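Local structure of ParB-like N-terminal domain-containing protein (Pyrococcus furiosus, 1VK1) at residues Ser43-Gly48 and Gln78-Lys83; Glu64-Asp69 and Glu207-Val212; Arg84-Ile89 and Ile234-Glu239. The protein probably binds ATP and acts as a kinase related to the L-serine kinase SerK, built on an N-terminal domain of the ParB/sulfiredoxin type. All coordinates share one frame; numbering follows the deposited sequence.

Contact 1. Residues Ser43-Gly48 and Gln78-Lys83; sequences SVTGSG and QKLGAK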
ATOM      1  N   SER A  43      17.074  -0.666   6.139  1.00 10.96           N
ATOM      2  CA  SER A  43      17.042   0.429   7.105  1.00 11.44           C
ATOM      3  C   SER A  43      17.033  -0.060   8.565  1.00 10.44           C
ATOM      4  O   SER A  43      17.767   0.463   9.413  1.00 11.36           O
ATOM      5  CB  SER A  43      15.842   1.319   6.832  1.00 12.03           C
ATOM      6  OG  SER A  43      15.950   1.917   5.553  1.00 16.15           O
ATOM      7  N   VAL A  44      16.196  -1.027   8.873  1.00 10.03           N
ATOM      8  CA  VAL A  44      16.066  -1.472  10.244  1.00  9.94           C
ATOM      9  C   VAL A  44      17.331  -2.182  10.695  1.00 10.46           C
ATOM     10  O   VAL A  44      17.750  -2.016  11.836  1.00 11.55           O
ATOM     11  CB  VAL A  44      14.755  -2.292  10.489  1.00 10.98           C
ATOM     12  CG1 VAL A  44      14.865  -3.723   9.959  1.00 10.61           C
ATOM     13  CG2 VAL A  44      14.408  -2.297  11.927  1.00 11.87           C
ATOM     14  N   THR A  45      17.953  -2.954   9.810  1.00 11.06           N
ATOM     15  CA  THR A  45      19.204  -3.636  10.174  1.00 11.20           C
ATOM     16  C   THR A  45      20.369  -2.660  10.220  1.00 12.27           C
ATOM     17  O   THR A  45      21.234  -2.782  11.087  1.00 14.36           O
ATOM     18  CB  THR A  45      19.509  -4.813   9.246  1.00 13.11           C
ATOM     19  OG1 THR A  45      19.598  -4.381   7.903  1.00 15.29           O
ATOM     20  CG2 THR A  45      18.432  -5.878   9.281  1.00 13.59           C
ATOM     21  N   GLY A  46      20.393  -1.668   9.335  1.00 11.75           N
ATOM     22  CA  GLY A  46      21.477  -0.696   9.340  1.00 12.27           C
ATOM     23  C   GLY A  46      21.438   0.256  10.518  1.00 11.93           C
ATOM     24  O   GLY A  46      22.481   0.576  11.101  1.00 13.94           O
ATOM     25  N   SER A  47      20.243   0.719  10.871  1.00 11.93           N
ATOM     26  CA  SER A  47      20.080   1.644  11.987  1.00 12.21           C
ATOM     27  C   SER A  47      19.948   0.938  13.315  1.00 12.75           C
ATOM     28  O   SER A  47      20.221   1.517  14.362  1.00 13.44           O
ATOM     29  CB  SER A  47      18.866   2.530  11.783  1.00 12.54           C
ATOM     30  OG  SER A  47      17.664   1.779  11.970  1.00 12.64           O
ATOM     31  N   GLY A  48      19.485  -0.309  13.287  1.00 12.14           N
ATOM     32  CA  GLY A  48      19.179  -1.043  14.505  1.00 11.45           C
ATOM     33  C   GLY A  48      17.956  -0.589  15.277  1.00 12.04           C
ATOM     34  O   GLY A  48      17.742  -1.044  16.386  1.00 12.27           O
ATOM     35  N   GLN A  78       9.205 -10.444   9.901  1.00 10.17           N
ATOM     36  CA  GLN A  78       9.027 -11.887   9.791  1.00 12.80           C
ATOM     37  C   GLN A  78      10.174 -12.507   9.014  1.00 12.60           C
ATOM     38  O   GLN A  78      10.720 -13.539   9.427  1.00 14.16           O
ATOM     39  CB  GLN A  78       7.667 -12.263   9.180  1.00 13.46           C
ATOM     40  CG  GLN A  78       6.501 -12.031  10.179  1.00 15.11           C
ATOM     41  CD  GLN A  78       5.323 -12.907   9.964  1.00 17.86           C
ATOM     42  OE1 GLN A  78       4.723 -13.433  10.923  1.00 17.76           O
ATOM     43  NE2 GLN A  78       4.937 -13.036   8.744  1.00 17.09           N
ATOM     44  N   LYS A  79      10.575 -11.877   7.915  1.00 11.82           N
ATOM     45  CA  LYS A  79      11.687 -12.395   7.099  1.00 12.95           C
ATOM     46  C   LYS A  79      12.984 -12.437   7.903  1.00 12.76           C
ATOM     47  O   LYS A  79      13.799 -13.370   7.737  1.00 14.70           O
ATOM     48  CB  LYS A  79      11.855 -11.558   5.850  1.00 13.57           C
ATOM     49  CG  LYS A  79      12.883 -12.080   4.897  1.00 17.74           C
ATOM     50  CD  LYS A  79      12.724 -11.453   3.553  1.00 19.90           C
ATOM     51  CE  LYS A  79      13.854 -11.867   2.631  1.00 22.41           C
ATOM     52  NZ  LYS A  79      13.658 -11.343   1.258  1.00 23.67           N
ATOM     53  N   LEU A  80      13.184 -11.458   8.780  1.00 12.05           N
ATOM     54  CA  LEU A  80      14.379 -11.400   9.627  1.00 12.38           C
ATOM     55  C   LEU A  80      14.342 -12.383  10.800  1.00 13.03           C
ATOM     56  O   LEU A  80      15.348 -12.565  11.492  1.00 14.78           O
ATOM     57  CB  LEU A  80      14.557  -9.989  10.172  1.00 11.97           C
ATOM     58  CG  LEU A  80      15.019  -8.957   9.138  1.00 12.52           C
ATOM     59  CD1 LEU A  80      14.856  -7.544   9.663  1.00 13.56           C
ATOM     60  CD2 LEU A  80      16.457  -9.204   8.720  1.00 14.17           C
ATOM     61  N   GLY A  81      13.199 -13.003  11.040  1.00 12.56           N
ATOM     62  CA  GLY A  81      13.033 -13.954  12.131  1.00 13.78           C
ATOM     63  C   GLY A  81      12.614 -13.348  13.464  1.00 12.89           C
ATOM     64  O   GLY A  81      12.727 -14.005  14.485  1.00 14.38           O
ATOM     65  N   ALA A  82      12.081 -12.121  13.461  1.00 11.74           N
ATOM     66  CA  ALA A  82      11.622 -11.496  14.677  1.00 11.85           C
ATOM     67  C   ALA A  82      10.307 -12.110  15.128  1.00 11.13           C
ATOM     68  O   ALA A  82       9.675 -12.864  14.376  1.00 13.43           O
ATOM     69  CB  ALA A  82      11.476  -9.996  14.475  1.00 11.74           C
ATOM     70  N   LYS A  83       9.893 -11.756  16.333  1.00 11.32           N
ATOM     71  CA  LYS A  83       8.703 -12.305  16.957  1.00 12.20           C
ATOM     72  C   LYS A  83       7.587 -11.315  17.208  1.00 10.82           C
ATOM     73  O   LYS A  83       6.438 -11.711  17.221  1.00 11.28           O
ATOM     74  CB  LYS A  83       9.067 -12.935  18.303  1.00 13.07           C
TER
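Leu-80 swings its CG anti to its own carbonyl carbon (chi1 -72°), which carries the two methyls toward Val-44 and Thr-45. Val-44 answers with CG1, held between its backbone N and carbonyl carbon (chi1 77°). The two side chains meet tip to tip, with Val-44 CG1 3.8 Å from Leu-80 CD1. Thr-45 comes in at a slant instead, and only its methyl takes part: CG2 lies 3.9 Å from Leu-80 CD2 and 4.0 Å from Leu-80 CD1, so both branches of the leucine are engaged. The hydroxyl of Thr-45 is used elsewhere, its OG1 bonding back along the helix to Ile-41 O. No hydrogen bond crosses the contact, and the 91 Å² buried in total marks it as a modest apolar touch.

Both segments are helix ends. Gly-81, with positive phi, closes the second in a Schellman motif, its N bonded to Gln-78 O at 3.0 Å. In the last turn of helix 34-47, Ser-43 O takes two donors on opposite faces of its plane: Ser-47 OG and Ser-47 N, each 2.9 Å away.

Helix 34-47 thus leans on helix 71-80 through their last turns, within the ParB-like domain. Leu-80 and Lys-79 also touch Ile-41 one turn earlier, Val-44 packs on Leu-238, and beyond Gly-81 the chain leads into strand 84-90.

Contact 2. Residues Glu64-Asp69 and Glu207-Val212; sequences EYLIVD and EVMELV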
ATOM      1  N   GLU A  64      -6.969 -12.039  16.653  1.00 11.48           N
ATOM      2  CA  GLU A  64      -6.058 -11.656  15.586  1.00 10.91           C
ATOM      3  C   GLU A  64      -6.318 -10.194  15.223  1.00  9.75           C
ATOM      4  O   GLU A  64      -7.372  -9.636  15.556  1.00 10.71           O
ATOM      5  CB  GLU A  64      -6.269 -12.580  14.381  1.00 11.71           C
ATOM      6  CG  GLU A  64      -5.900 -14.042  14.718  1.00 14.53           C
ATOM      7  CD  GLU A  64      -6.499 -15.091  13.799  1.00 15.65           C
ATOM      8  OE1 GLU A  64      -7.170 -14.742  12.827  1.00 17.43           O
ATOM      9  OE2 GLU A  64      -6.272 -16.323  14.074  1.00 19.84           O
ATOM     10  N   TYR A  65      -5.366  -9.599  14.512  1.00  9.42           N
ATOM     11  CA  TYR A  65      -5.413  -8.201  14.146  1.00  8.90           C
ATOM     12  C   TYR A  65      -5.293  -8.000  12.653  1.00  9.06           C
ATOM     13  O   TYR A  65      -4.452  -8.619  11.987  1.00 10.70           O
ATOM     14  CB  TYR A  65      -4.264  -7.431  14.815  1.00  9.84           C
ATOM     15  CG  TYR A  65      -4.340  -7.434  16.307  1.00  8.81           C
ATOM     16  CD1 TYR A  65      -5.054  -6.468  16.995  1.00  9.25           C
ATOM     17  CD2 TYR A  65      -3.676  -8.395  17.046  1.00  9.73           C
ATOM     18  CE1 TYR A  65      -5.141  -6.482  18.375  1.00 10.49           C
ATOM     19  CE2 TYR A  65      -3.750  -8.416  18.424  1.00 10.59           C
ATOM     20  CZ  TYR A  65      -4.474  -7.431  19.085  1.00 10.47           C
ATOM     21  OH  TYR A  65      -4.544  -7.430  20.468  1.00 12.41           O
ATOM     22  N   LEU A  66      -6.128  -7.111  12.135  1.00  8.71           N
ATOM     23  CA  LEU A  66      -5.938  -6.505  10.839  1.00  9.00           C
ATOM     24  C   LEU A  66      -4.749  -5.579  10.890  1.00  8.36           C
ATOM     25  O   LEU A  66      -4.686  -4.708  11.741  1.00  9.02           O
ATOM     26  CB  LEU A  66      -7.201  -5.705  10.496  1.00  9.44           C
ATOM     27  CG  LEU A  66      -7.132  -4.758   9.295  1.00  9.53           C
ATOM     28  CD1 LEU A  66      -6.915  -5.519   7.984  1.00  9.69           C
ATOM     29  CD2 LEU A  66      -8.388  -3.905   9.246  1.00 10.77           C
ATOM     30  N   ILE A  67      -3.814  -5.742   9.951  1.00  8.02           N
ATOM     31  CA  ILE A  67      -2.785  -4.748   9.738  1.00  8.41           C
ATOM     32  C   ILE A  67      -3.460  -3.573   9.038  1.00  8.57           C
ATOM     33  O   ILE A  67      -3.913  -3.695   7.924  1.00  9.60           O
ATOM     34  CB  ILE A  67      -1.615  -5.282   8.894  1.00  7.83           C
ATOM     35  CG1 ILE A  67      -0.865  -6.405   9.645  1.00  8.45           C
ATOM     36  CG2 ILE A  67      -0.673  -4.133   8.546  1.00  8.68           C
ATOM     37  CD1 ILE A  67       0.159  -7.127   8.797  1.00  9.45           C
ATOM     38  N   VAL A  68      -3.498  -2.435   9.711  1.00  8.42           N
ATOM     39  CA  VAL A  68      -4.025  -1.195   9.129  1.00  8.48           C
ATOM     40  C   VAL A  68      -2.883  -0.535   8.358  1.00  8.36           C
ATOM     41  O   VAL A  68      -3.026  -0.196   7.211  1.00  9.95           O
ATOM     42  CB  VAL A  68      -4.637  -0.297  10.212  1.00  9.04           C
ATOM     43  CG1 VAL A  68      -5.032   1.038   9.640  1.00 10.12           C
ATOM     44  CG2 VAL A  68      -5.834  -0.983  10.828  1.00 10.54           C
ATOM     45  N   ASP A  69      -1.744  -0.369   9.023  1.00  8.94           N
ATOM     46  CA  ASP A  69      -0.558   0.195   8.428  1.00  9.57           C
ATOM     47  C   ASP A  69       0.657  -0.556   8.922  1.00  8.28           C
ATOM     48  O   ASP A  69       0.794  -0.796  10.113  1.00 10.05           O
ATOM     49  CB  ASP A  69      -0.418   1.692   8.799  1.00 12.08           C
ATOM     50  CG  ASP A  69       0.748   2.322   8.129  1.00 17.68           C
ATOM     51  OD1 ASP A  69       0.806   2.288   6.876  1.00 21.97           O
ATOM     52  OD2 ASP A  69       1.685   2.823   8.765  1.00 21.42           O
ATOM     53  N   GLU A 207     -15.052  -2.808   3.234  1.00 11.24           N
ATOM     54  CA  GLU A 207     -14.457  -3.695   2.244  1.00 11.56           C
ATOM     55  C   GLU A 207     -13.115  -4.271   2.724  1.00 10.09           C
ATOM     56  O   GLU A 207     -12.823  -5.418   2.476  1.00 11.06           O
ATOM     57  CB  GLU A 207     -14.311  -2.983   0.908  1.00 12.03           C
ATOM     58  CG  GLU A 207     -15.660  -2.769   0.216  1.00 13.63           C
ATOM     59  CD  GLU A 207     -15.619  -1.808  -0.957  1.00 14.20           C
ATOM     60  OE1 GLU A 207     -14.677  -1.022  -1.063  1.00 14.49           O
ATOM     61  OE2 GLU A 207     -16.602  -1.831  -1.748  1.00 16.86           O
ATOM     62  N   VAL A 208     -12.310  -3.450   3.392  1.00  9.66           N
ATOM     63  CA  VAL A 208     -11.024  -3.922   3.932  1.00  9.64           C
ATOM     64  C   VAL A 208     -11.254  -5.008   4.977  1.00 10.11           C
ATOM     65  O   VAL A 208     -10.641  -6.081   4.909  1.00 10.44           O
ATOM     66  CB  VAL A 208     -10.204  -2.753   4.554  1.00  9.95           C
ATOM     67  CG1 VAL A 208      -8.943  -3.295   5.279  1.00 10.10           C
ATOM     68  CG2 VAL A 208      -9.787  -1.765   3.522  1.00  9.74           C
ATOM     69  N   MET A 209     -12.149  -4.756   5.922  1.00 10.72           N
ATOM     70  CA  MET A 209     -12.394  -5.728   6.966  1.00 11.26           C
ATOM     71  C   MET A 209     -13.037  -7.010   6.386  1.00 11.73           C
ATOM     72  O   MET A 209     -12.690  -8.129   6.778  1.00 12.70           O
ATOM     73  CB  MET A 209     -13.251  -5.120   8.067  1.00 12.98           C
ATOM     74  CG  MET A 209     -13.442  -6.019   9.261  1.00 13.90           C
ATOM     75  SD  MET A 209     -11.935  -6.457  10.181  1.00 15.45           S
ATOM     76  CE  MET A 209     -11.687  -4.977  11.145  1.00 15.21           C
ATOM     77  N   GLU A 210     -13.945  -6.859   5.420  1.00 12.42           N
ATOM     78  CA  GLU A 210     -14.531  -8.041   4.770  1.00 13.55           C
ATOM     79  C   GLU A 210     -13.470  -8.886   4.068  1.00 11.88           C
ATOM     80  O   GLU A 210     -13.490 -10.121   4.123  1.00 12.93           O
ATOM     81  CB  GLU A 210     -15.632  -7.607   3.778  1.00 16.61           C
ATOM     82  CG  GLU A 210     -16.256  -8.714   2.943  1.00 20.93           C
ATOM     83  N   LEU A 211     -12.513  -8.229   3.422  1.00 12.07           N
ATOM     84  CA  LEU A 211     -11.473  -8.940   2.722  1.00 11.45           C
ATOM     85  C   LEU A 211     -10.595  -9.732   3.699  1.00 10.61           C
ATOM     86  O   LEU A 211     -10.304 -10.914   3.476  1.00 11.52           O
ATOM     87  CB  LEU A 211     -10.622  -7.976   1.876  1.00 12.35           C
ATOM     88  CG  LEU A 211      -9.878  -8.685   0.750  1.00 14.08           C
ATOM     89  CD1 LEU A 211     -10.880  -9.091  -0.360  1.00 15.09           C
ATOM     90  CD2 LEU A 211      -8.802  -7.806   0.182  1.00 15.74           C
ATOM     91  N   VAL A 212     -10.160  -9.096   4.775  1.00 10.72           N
ATOM     92  CA  VAL A 212      -9.296  -9.773   5.722  1.00 11.03           C
ATOM     93  C   VAL A 212     -10.052 -10.905   6.405  1.00 11.45           C
ATOM     94  O   VAL A 212      -9.484 -11.949   6.701  1.00 11.66           O
ATOM     95  CB  VAL A 212      -8.659  -8.776   6.755  1.00 11.48           C
ATOM     96  CG1 VAL A 212      -9.585  -8.418   7.883  1.00 14.05           C
ATOM     97  CG2 VAL A 212      -7.326  -9.335   7.335  1.00 12.32           C
TER
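Leu-66 meets Val-208, Met-209 and Val-212 by apolar packing alone; no hydrogen bond joins the two segments. Its CG stands anti to the backbone N (chi1 169°). Leu-66 CD1 sits over the fork of Val-212, 3.9 Å from each of Val-212 CB, CG1 and CG2, while Leu-66 CD2 serves Met-209, 4.0 Å from Met-209 CE. Both methyls share Val-208 CG1, at 4.0 Å from Leu-66 CD1 and 4.1 Å from Leu-66 CD2. Val-208 and Val-212 are one helical turn apart, and the leucine end reaches both, crossing Val-208 at about a right angle. Met-209 does not aim at the strand from its CB; the bends at chi2 and chi3 bring its CE back to Leu-66. Cutting Leu-66 back to an alanine would remove both methyls and is likely to open a gap between strand and helix, leaving Val-212, Val-208 CG1 and Met-209 CE without this contact.

In the fold, strand 65-67 is an outermost strand of the mixed sheet of the ParB-like domain, and helix 205-213 packs against it; the axes of 65-67 and of its segment 207-212 approach to 9.8 Å, with their directions 118° apart. Just beyond, Val-68 and Asp-69 both face Leu-55 in a classic beta bulge, where the chain turns a corner.

The polar interactions belong to each segment's own surroundings. Leu-66 pairs its backbone with Ala-57 of strand 54-58, and Asp-69 OD2 forms a salt bridge with Arg-73. Within the helix, Val-212 N bonds Val-208 O at 3.1 Å.

Contact 3. Residues Arg84-Ile89 and Ile234-Glu239; sequences RAPSVI and IDVKLE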
ATOM      1  N   ARG A  84       7.920 -10.047  17.457  1.00 10.82           N
ATOM      2  CA  ARG A  84       6.933  -9.077  17.889  1.00 10.19           C
ATOM      3  C   ARG A  84       7.232  -7.723  17.281  1.00 10.03           C
ATOM      4  O   ARG A  84       8.342  -7.495  16.791  1.00 10.87           O
ATOM      5  CB  ARG A  84       6.924  -8.979  19.422  1.00 10.75           C
ATOM      6  CG  ARG A  84       8.253  -8.427  20.011  1.00 13.46           C
ATOM      7  CD  ARG A  84       8.338  -8.402  21.534  1.00 14.16           C
ATOM      8  NE  ARG A  84       8.426  -9.739  22.100  1.00 14.90           N
ATOM      9  CZ  ARG A  84       9.540 -10.441  22.146  1.00 15.09           C
ATOM     10  NH1 ARG A  84      10.688  -9.944  21.665  1.00 15.29           N
ATOM     11  NH2 ARG A  84       9.515 -11.670  22.659  1.00 16.64           N
ATOM     12  N   ALA A  85       6.249  -6.827  17.321  1.00  9.67           N
ATOM     13  CA  ALA A  85       6.489  -5.456  16.919  1.00  9.25           C
ATOM     14  C   ALA A  85       5.652  -4.519  17.773  1.00  9.80           C
ATOM     15  O   ALA A  85       4.506  -4.823  18.109  1.00  9.79           O
ATOM     16  CB  ALA A  85       6.161  -5.229  15.451  1.00  9.82           C
ATOM     17  N   PRO A  86       6.194  -3.340  18.098  1.00  9.81           N
ATOM     18  CA  PRO A  86       5.408  -2.314  18.775  1.00  9.67           C
ATOM     19  C   PRO A  86       4.272  -1.815  17.889  1.00  9.49           C
ATOM     20  O   PRO A  86       4.487  -1.546  16.708  1.00 10.51           O
ATOM     21  CB  PRO A  86       6.410  -1.194  19.012  1.00 11.38           C
ATOM     22  CG  PRO A  86       7.467  -1.375  18.025  1.00 13.45           C
ATOM     23  CD  PRO A  86       7.552  -2.863  17.762  1.00 11.53           C
ATOM     24  N   SER A  87       3.095  -1.708  18.482  1.00  8.98           N
ATOM     25  CA  SER A  87       1.862  -1.502  17.772  1.00  9.72           C
ATOM     26  C   SER A  87       0.929  -0.541  18.510  1.00  9.78           C
ATOM     27  O   SER A  87       0.899  -0.485  19.731  1.00 12.19           O
ATOM     28  CB  SER A  87       1.147  -2.846  17.591  1.00 10.16           C
ATOM     29  OG  SER A  87       1.940  -3.804  16.906  1.00  9.67           O
ATOM     30  N   VAL A  88       0.136   0.171  17.727  1.00  9.84           N
ATOM     31  CA  VAL A  88      -0.960   0.978  18.235  1.00 11.12           C
ATOM     32  C   VAL A  88      -2.225   0.269  17.801  1.00 10.85           C
ATOM     33  O   VAL A  88      -2.391  -0.018  16.621  1.00 11.52           O
ATOM     34  CB  VAL A  88      -0.900   2.418  17.679  1.00 13.80           C
ATOM     35  CG1 VAL A  88      -2.158   3.229  18.083  1.00 15.13           C
ATOM     36  CG2 VAL A  88       0.355   3.114  18.159  1.00 15.33           C
ATOM     37  N   ILE A  89      -3.113  -0.004  18.749  1.00 10.59           N
ATOM     38  CA  ILE A  89      -4.358  -0.706  18.496  1.00 12.23           C
ATOM     39  C   ILE A  89      -5.497   0.321  18.352  1.00 12.82           C
ATOM     40  O   ILE A  89      -5.734   1.111  19.259  1.00 14.45           O
ATOM     41  CB  ILE A  89      -4.676  -1.672  19.656  1.00 14.15           C
ATOM     42  CG1 ILE A  89      -3.457  -2.521  20.039  1.00 17.52           C
ATOM     43  CG2 ILE A  89      -5.904  -2.527  19.328  1.00 15.50           C
ATOM     44  CD1 ILE A  89      -2.941  -3.313  18.983  1.00 18.29           C
ATOM     45  N   ILE A 234       8.869   6.234  17.691  1.00 16.43           N
ATOM     46  CA  ILE A 234       9.285   5.538  18.866  1.00 15.94           C
ATOM     47  C   ILE A 234      10.740   5.123  18.655  1.00 16.13           C
ATOM     48  O   ILE A 234      11.325   5.398  17.634  1.00 17.67           O
ATOM     49  CB  ILE A 234       8.324   4.328  19.174  1.00 15.74           C
ATOM     50  CG1 ILE A 234       8.363   3.297  18.025  1.00 16.20           C
ATOM     51  CG2 ILE A 234       6.882   4.851  19.430  1.00 17.37           C
ATOM     52  CD1 ILE A 234       7.570   2.025  18.287  1.00 16.62           C
ATOM     53  N   ASP A 235      11.308   4.490  19.639  1.00 16.82           N
ATOM     54  CA  ASP A 235      12.734   4.211  19.641  1.00 17.08           C
ATOM     55  C   ASP A 235      12.966   2.841  20.241  1.00 17.16           C
ATOM     56  O   ASP A 235      13.357   2.721  21.400  1.00 21.05           O
ATOM     57  CB  ASP A 235      13.444   5.315  20.465  1.00 20.53           C
ATOM     58  CG  ASP A 235      14.957   5.132  20.552  1.00 25.92           C
ATOM     59  OD1 ASP A 235      15.529   4.347  19.788  1.00 27.84           O
ATOM     60  OD2 ASP A 235      15.661   5.765  21.370  1.00 29.73           O
ATOM     61  N   VAL A 236      12.676   1.804  19.454  1.00 15.03           N
ATOM     62  CA  VAL A 236      12.755   0.423  19.905  1.00 13.79           C
ATOM     63  C   VAL A 236      13.908  -0.277  19.202  1.00 12.53           C
ATOM     64  O   VAL A 236      14.017  -0.266  17.984  1.00 13.41           O
ATOM     65  CB  VAL A 236      11.409  -0.325  19.688  1.00 14.16           C
ATOM     66  CG1 VAL A 236      11.556  -1.811  20.007  1.00 15.30           C
ATOM     67  CG2 VAL A 236      10.310   0.318  20.570  1.00 15.25           C
ATOM     68  N   LYS A 237      14.774  -0.919  19.974  1.00 14.60           N
ATOM     69  CA  LYS A 237      15.888  -1.648  19.401  1.00 14.84           C
ATOM     70  C   LYS A 237      15.411  -2.871  18.659  1.00 13.25           C
ATOM     71  O   LYS A 237      14.559  -3.616  19.146  1.00 14.10           O
ATOM     72  CB  LYS A 237      16.852  -2.120  20.494  1.00 18.05           C
ATOM     73  CG  LYS A 237      17.516  -1.005  21.227  1.00 20.71           C
ATOM     74  N   LEU A 238      15.962  -3.091  17.479  1.00 13.41           N
ATOM     75  CA  LEU A 238      15.627  -4.255  16.692  1.00 13.67           C
ATOM     76  C   LEU A 238      15.787  -5.552  17.499  1.00 13.29           C
ATOM     77  O   LEU A 238      14.964  -6.452  17.376  1.00 13.09           O
ATOM     78  CB  LEU A 238      16.482  -4.311  15.409  1.00 14.23           C
ATOM     79  CG  LEU A 238      16.293  -5.509  14.495  1.00 13.68           C
ATOM     80  CD1 LEU A 238      14.869  -5.700  14.033  1.00 14.74           C
ATOM     81  CD2 LEU A 238      17.225  -5.378  13.286  1.00 15.16           C
ATOM     82  N   GLU A 239      16.843  -5.648  18.325  1.00 13.96           N
ATOM     83  CA  GLU A 239      17.067  -6.881  19.120  1.00 15.10           C
ATOM     84  C   GLU A 239      15.903  -7.192  20.047  1.00 14.81           C
ATOM     85  O   GLU A 239      15.632  -8.355  20.349  1.00 16.09           O
ATOM     86  CB  GLU A 239      18.382  -6.800  19.930  1.00 18.92           C
ATOM     87  CG  GLU A 239      18.486  -5.654  20.899  1.00 22.77           C
TER
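Pro-86 presses its ring on the end of Ile-234, and the ring can be traced atom by atom. CB lies 3.5 Å from Ile-234 CD1. CG, the outermost ring atom, comes closer still, 3.4 Å from that same CD1, and also reaches Val-236 CG2 at 4.2 Å. CD then turns back to the backbone N. Both approaches to Ile-234 CD1 are tighter than usual van der Waals contact, so the methyl is pressed firmly on the CB-CG edge of the proline. The isoleucine gets there by placing CG1 between its backbone N and carbonyl carbon (chi1 62°) and then extending the chain (chi2 174°); it crosses the ring at a slant. Val-236 is the looser neighbour, running past the proline in the opposite direction.

The residue after the proline turns the other way. Ser-87 points away from 234-239 and its OG donates to Ala-85 O at 3.0 Å, approaching from above the carbonyl plane, 51° out of it. This local bond, off the lone-pair direction, gives the buried hydroxyl a partner within its own strand.

Having no N-H, Pro-86 can pair with Met-54 of strand 54-58 only through its carbonyl O, while Ala-85 and Ser-87 pair with Ile-21 and Val-19 on the 19-22 side. Phe-20 and Tyr-18 touch both Pro-86 and Val-236, and Phe-50 of strand 49-50 also packs on the proline, so strand 84-90 meets the small 49-50/236-237 sheet across a shared apolar layer.

In the fold
Contacts 1 and 3 are neighbours, their centres 11 Å apart, and they touch: Gly-48 O lies 2.9 Å from Leu-238 N, a probable hydrogen bond. Contact 2 stands off, its centre about 24 Å from that of contact 1 and 20 Å from that of contact 3. It shares the mixed sheet with contact 3, through strands 65-67 and 84-90, and Tyr-65 packs on Ile-89. Along the chain, 43-48, 64-69, 78-83 and 84-89 come first, all within the ParB-like range, whereas 207-212 and 234-239 follow more than a hundred residues later. Contacts 2 and 3 therefore bring late parts of the chain back onto the N-terminal domain, at separate places.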